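Local structure of cytochrome c-555 (Chlorobium tepidum, 4J20) at residues 9-13 with 79-83. The protein carries electrons as a small monoheme c-type cytochrome of green photosynthetic bacteria, reacting with cytochrome c oxidases although its photosynthetic role is not established. The protein carries 2 engineered substitutions. Sequence-based numbering, arbitrary orientation.
Sequences KATYD and AVAYM. With HEB (heme b/c), chain I.
Segments 9-13 and 79-83, on helices 5-15 and 73-85, cross nearly at right angles, -86° with the axes 8.2 Å apart, and their backbones come nearest at Tyr12 and Ala79, whose CA atoms are 5.0 Å from each other. The small side chain of Ala79 is consistent with so close an approach: its CB faces the backbone N of Tyr12 at 3.9 Å and is also touched by CG2 of Thr11. On one side of this point the rings of Tyr12 and Tyr82 meet obliquely, planes 44° apart, with CD2 of Tyr12 3.6 Å from CE2 of Tyr82. Lys9 lies alongside Tyr82, its CG over one ring face, 4.0 Å from the ring centroid, in a CH-pi contact. With CG anti to the backbone N the lysine chain is laid along the ring; the next two torsions are also extended, and only the last bends, bringing NZ into a salt bridge with OD2 of Asp13, 2.8 Å away. The near-perpendicular packing of the N- and C-terminal helices is the hallmark of the class I cytochrome c fold. Were Tyr82 an alanine, the aliphatic part of Lys9 is likely to lose its aromatic support and a gap to open beside the Tyr12 ring. One residue on from Tyr82, the side chain of Met83 crosses that of Tyr12 at about a right angle, Met83 CG lying 3.4 Å from Tyr12 CD1. Its SD makes an oblique Met-aromatic contact with the same ring. A turn about the last torsion (chi3 69°) directs CE to the heme, 3.6 Å from the meso carbon CHB, while Val80 and Ala79 pack on the heme methyl CMB. Tyr12 also touches His20, the predicted axial ligand of the iron.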
ATOM      1  N   LYS A   9       1.247  -6.050   8.683  1.00 12.45           N
ATOM      2  CA  LYS A   9      -0.167  -5.901   8.999  1.00 12.86           C
ATOM      3  C   LYS A   9      -0.387  -4.903  10.107  1.00 13.63           C
ATOM      4  O   LYS A   9      -1.387  -4.170  10.058  1.00 12.84           O
ATOM      5  CB  LYS A   9      -0.767  -7.226   9.403  1.00 13.54           C
ATOM      6  CG  LYS A   9      -2.296  -7.134   9.537  1.00 14.76           C
ATOM      7  CD  LYS A   9      -2.911  -8.472   9.838  1.00 16.40           C
ATOM      8  CE  LYS A   9      -4.412  -8.346  10.144  1.00 18.95           C
ATOM      9  NZ  LYS A   9      -4.587  -7.763  11.493  1.00 20.63           N
ATOM     10  N   ALA A  10       0.541  -4.783  11.048  1.00 12.34           N
ATOM     11  CA  ALA A  10       0.342  -3.809  12.109  1.00 12.45           C
ATOM     12  C   ALA A  10       0.331  -2.397  11.521  1.00 12.52           C
ATOM     13  O   ALA A  10      -0.502  -1.545  11.922  1.00 13.03           O
ATOM     14  CB  ALA A  10       1.437  -3.922  13.191  1.00 15.01           C
ATOM     15  N   THR A  11       1.242  -2.111  10.586  1.00 12.46           N
ATOM     16  CA  THR A  11       1.288  -0.793   9.966  1.00 12.42           C
ATOM     17  C   THR A  11       0.064  -0.601   9.089  1.00 11.24           C
ATOM     18  O   THR A  11      -0.552   0.457   9.093  1.00 11.39           O
ATOM     19  CB  THR A  11       2.583  -0.586   9.187  1.00 12.13           C
ATOM     20  OG1 THR A  11       3.663  -0.525  10.125  1.00 14.79           O
ATOM     21  CG2 THR A  11       2.577   0.695   8.422  1.00 13.56           C
ATOM     22  N   TYR A  12      -0.298  -1.633   8.339  1.00 10.34           N
ATOM     23  CA  TYR A  12      -1.449  -1.529   7.457  1.00 10.23           C
ATOM     24  C   TYR A  12      -2.685  -1.180   8.287  1.00  9.95           C
ATOM     25  O   TYR A  12      -3.448  -0.249   7.935  1.00 10.92           O
ATOM     26  CB  TYR A  12      -1.694  -2.863   6.732  1.00 10.55           C
ATOM     27  CG  TYR A  12      -2.996  -2.824   5.966  1.00 10.47           C
ATOM     28  CD1 TYR A  12      -3.086  -2.097   4.780  1.00 11.46           C
ATOM     29  CD2 TYR A  12      -4.147  -3.415   6.448  1.00 12.08           C
ATOM     30  CE1 TYR A  12      -4.300  -1.967   4.095  1.00 10.98           C
ATOM     31  CE2 TYR A  12      -5.361  -3.268   5.767  1.00 12.44           C
ATOM     32  CZ  TYR A  12      -5.403  -2.533   4.610  1.00 12.13           C
ATOM     33  OH  TYR A  12      -6.601  -2.371   3.919  1.00 13.26           O
ATOM     34  N   ASP A  13      -2.934  -1.909   9.358  1.00 11.17           N
ATOM     35  CA  ASP A  13      -4.124  -1.684  10.143  1.00 12.10           C
ATOM     36  C   ASP A  13      -4.172  -0.270  10.701  1.00 12.13           C
ATOM     37  O   ASP A  13      -5.252   0.376  10.718  1.00 12.87           O
ATOM     38  CB  ASP A  13      -4.198  -2.668  11.311  1.00 13.61           C
ATOM     39  CG  ASP A  13      -4.528  -4.086  10.881  1.00 14.16           C
ATOM     40  OD1 ASP A  13      -5.012  -4.317   9.744  1.00 15.69           O
ATOM     41  OD2 ASP A  13      -4.254  -4.991  11.711  1.00 15.76           O
ATOM     42  N   ALA A  79       3.873  -3.138   4.881  1.00 10.03           N
ATOM     43  CA  ALA A  79       2.433  -2.945   4.696  1.00  9.66           C
ATOM     44  C   ALA A  79       2.028  -3.180   3.240  1.00 10.02           C
ATOM     45  O   ALA A  79       0.985  -3.812   2.981  1.00 10.63           O
ATOM     46  CB  ALA A  79       2.022  -1.571   5.158  1.00 11.56           C
ATOM     47  N   VAL A  80       2.838  -2.717   2.282  1.00 10.04           N
ATOM     48  CA  VAL A  80       2.535  -2.980   0.877  1.00 10.67           C
ATOM     49  C   VAL A  80       2.527  -4.479   0.636  1.00 10.64           C
ATOM     50  O   VAL A  80       1.647  -5.024  -0.047  1.00 10.40           O
ATOM     51  CB  VAL A  80       3.559  -2.266  -0.065  1.00  9.62           C
ATOM     52  CG1 VAL A  80       3.309  -2.677  -1.519  1.00 11.77           C
ATOM     53  CG2 VAL A  80       3.496  -0.739   0.076  1.00 10.14           C
ATOM     54  N   ALA A  81       3.500  -5.200   1.196  1.00 10.63           N
ATOM     55  CA  ALA A  81       3.583  -6.654   1.021  1.00 11.08           C
ATOM     56  C   ALA A  81       2.335  -7.326   1.545  1.00 10.93           C
ATOM     57  O   ALA A  81       1.816  -8.251   0.926  1.00 11.51           O
ATOM     58  CB  ALA A  81       4.834  -7.207   1.701  1.00 11.97           C
ATOM     59  N   TYR A  82       1.856  -6.854   2.702  1.00 11.28           N
ATOM     60  CA  TYR A  82       0.617  -7.382   3.219  1.00 10.98           C
ATOM     61  C   TYR A  82      -0.552  -7.138   2.265  1.00 10.67           C
ATOM     62  O   TYR A  82      -1.317  -8.047   1.935  1.00 11.54           O
ATOM     63  CB  TYR A  82       0.324  -6.765   4.590  1.00 12.06           C
ATOM     64  CG  TYR A  82      -0.991  -7.217   5.141  1.00 11.66           C
ATOM     65  CD1 TYR A  82      -1.152  -8.502   5.632  1.00 13.92           C
ATOM     66  CD2 TYR A  82      -2.094  -6.388   5.098  1.00 13.40           C
ATOM     67  CE1 TYR A  82      -2.380  -8.937   6.092  1.00 16.10           C
ATOM     68  CE2 TYR A  82      -3.366  -6.854   5.540  1.00 15.95           C
ATOM     69  CZ  TYR A  82      -3.460  -8.103   6.053  1.00 16.75           C
ATOM     70  OH  TYR A  82      -4.698  -8.544   6.530  1.00 20.90           O
ATOM     71  N   MET A  83      -0.683  -5.902   1.807  1.00  9.58           N
ATOM     72  CA  MET A  83      -1.779  -5.533   0.888  1.00 10.72           C
ATOM     73  C   MET A  83      -1.739  -6.377  -0.391  1.00 10.00           C
ATOM     74  O   MET A  83      -2.782  -6.899  -0.839  1.00 11.96           O
ATOM     75  CB  MET A  83      -1.658  -4.077   0.524  1.00 10.70           C
ATOM     76  CG  MET A  83      -1.893  -3.161   1.728  1.00 10.95           C
ATOM     77  SD  MET A  83      -1.404  -1.432   1.487  1.00 10.74           S
ATOM     78  CE  MET A  83      -2.639  -0.923   0.303  1.00 11.07           C
TER
HETATM   79 FE   HEB I 107      -2.396   4.095  -0.511  1.00  9.31          FE
HETATM   80  CHA HEB I 107      -2.449   3.677  -3.883  1.00  9.41           C
HETATM   81  CHB HEB I 107      -0.061   1.599  -0.236  1.00  8.32           C
HETATM   82  CHC HEB I 107      -2.205   4.624   2.836  1.00 10.13           C
HETATM   83  CHD HEB I 107      -4.915   6.376  -0.730  1.00 10.48           C
HETATM   84  NA  HEB I 107      -1.427   2.896  -1.806  1.00  8.96           N
HETATM   85  C1A HEB I 107      -1.613   2.844  -3.189  1.00  9.09           C
HETATM   86  C2A HEB I 107      -0.785   1.795  -3.717  1.00  9.23           C
HETATM   87  C3A HEB I 107      -0.157   1.216  -2.700  1.00  8.49           C
HETATM   88  C4A HEB I 107      -0.544   1.891  -1.501  1.00  8.64           C
HETATM   89  CMA HEB I 107       0.825   0.056  -2.748  1.00 10.21           C
HETATM   90  CAA HEB I 107      -0.737   1.422  -5.199  1.00 10.28           C
HETATM   91  CBA HEB I 107       0.526   1.971  -5.870  1.00 10.69           C
HETATM   92  CGA HEB I 107       0.604   1.725  -7.357  1.00 11.49           C
HETATM   93  O1A HEB I 107      -0.374   1.234  -7.992  1.00 12.14           O
HETATM   94  O2A HEB I 107       1.670   2.090  -7.915  1.00 14.43           O
HETATM   95  NB  HEB I 107      -1.359   3.271   1.003  1.00  9.52           N
HETATM   96  C1B HEB I 107      -0.400   2.265   0.916  1.00  8.56           C
HETATM   97  C2B HEB I 107       0.205   2.052   2.197  1.00  8.92           C
HETATM   98  C3B HEB I 107      -0.407   2.877   3.065  1.00  9.53           C
HETATM   99  C4B HEB I 107      -1.377   3.666   2.342  1.00  8.64           C
HETATM  100  CMB HEB I 107       1.244   0.984   2.426  1.00  9.90           C
HETATM  101  CAB HEB I 107      -0.187   3.056   4.547  1.00  9.70           C
HETATM  102  CBB HEB I 107       1.285   3.298   4.916  1.00 11.50           C
HETATM  103  NC  HEB I 107      -3.399   5.243   0.776  1.00  9.71           N
HETATM  104  C1C HEB I 107      -3.146   5.341   2.135  1.00  9.20           C
HETATM  105  C2C HEB I 107      -4.032   6.313   2.727  1.00  9.88           C
HETATM  106  C3C HEB I 107      -4.828   6.752   1.745  1.00 10.14           C
HETATM  107  C4C HEB I 107      -4.421   6.146   0.526  1.00  9.54           C
HETATM  108  CMC HEB I 107      -4.080   6.588   4.229  1.00 11.44           C
HETATM  109  CAC HEB I 107      -5.999   7.726   1.834  1.00 11.46           C
HETATM  110  CBC HEB I 107      -5.698   9.110   2.407  1.00 12.42           C
HETATM  111  ND  HEB I 107      -3.465   4.881  -2.026  1.00  9.70           N
HETATM  112  C1D HEB I 107      -4.469   5.834  -1.904  1.00  9.48           C
HETATM  113  C2D HEB I 107      -5.033   6.128  -3.175  1.00  9.64           C
HETATM  114  C3D HEB I 107      -4.299   5.321  -4.124  1.00 10.87           C
HETATM  115  C4D HEB I 107      -3.345   4.570  -3.354  1.00  9.97           C
HETATM  116  CMD HEB I 107      -6.143   7.091  -3.515  1.00 11.27           C
HETATM  117  CAD HEB I 107      -4.509   5.242  -5.626  1.00 11.13           C
HETATM  118  CBD HEB I 107      -3.753   6.331  -6.422  1.00 12.31           C
HETATM  119  CGD HEB I 107      -3.980   6.171  -7.874  1.00 13.08           C
HETATM  120  O1D HEB I 107      -3.574   5.132  -8.417  1.00 15.70           O
HETATM  121  O2D HEB I 107      -4.592   7.011  -8.488  1.00 15.01           O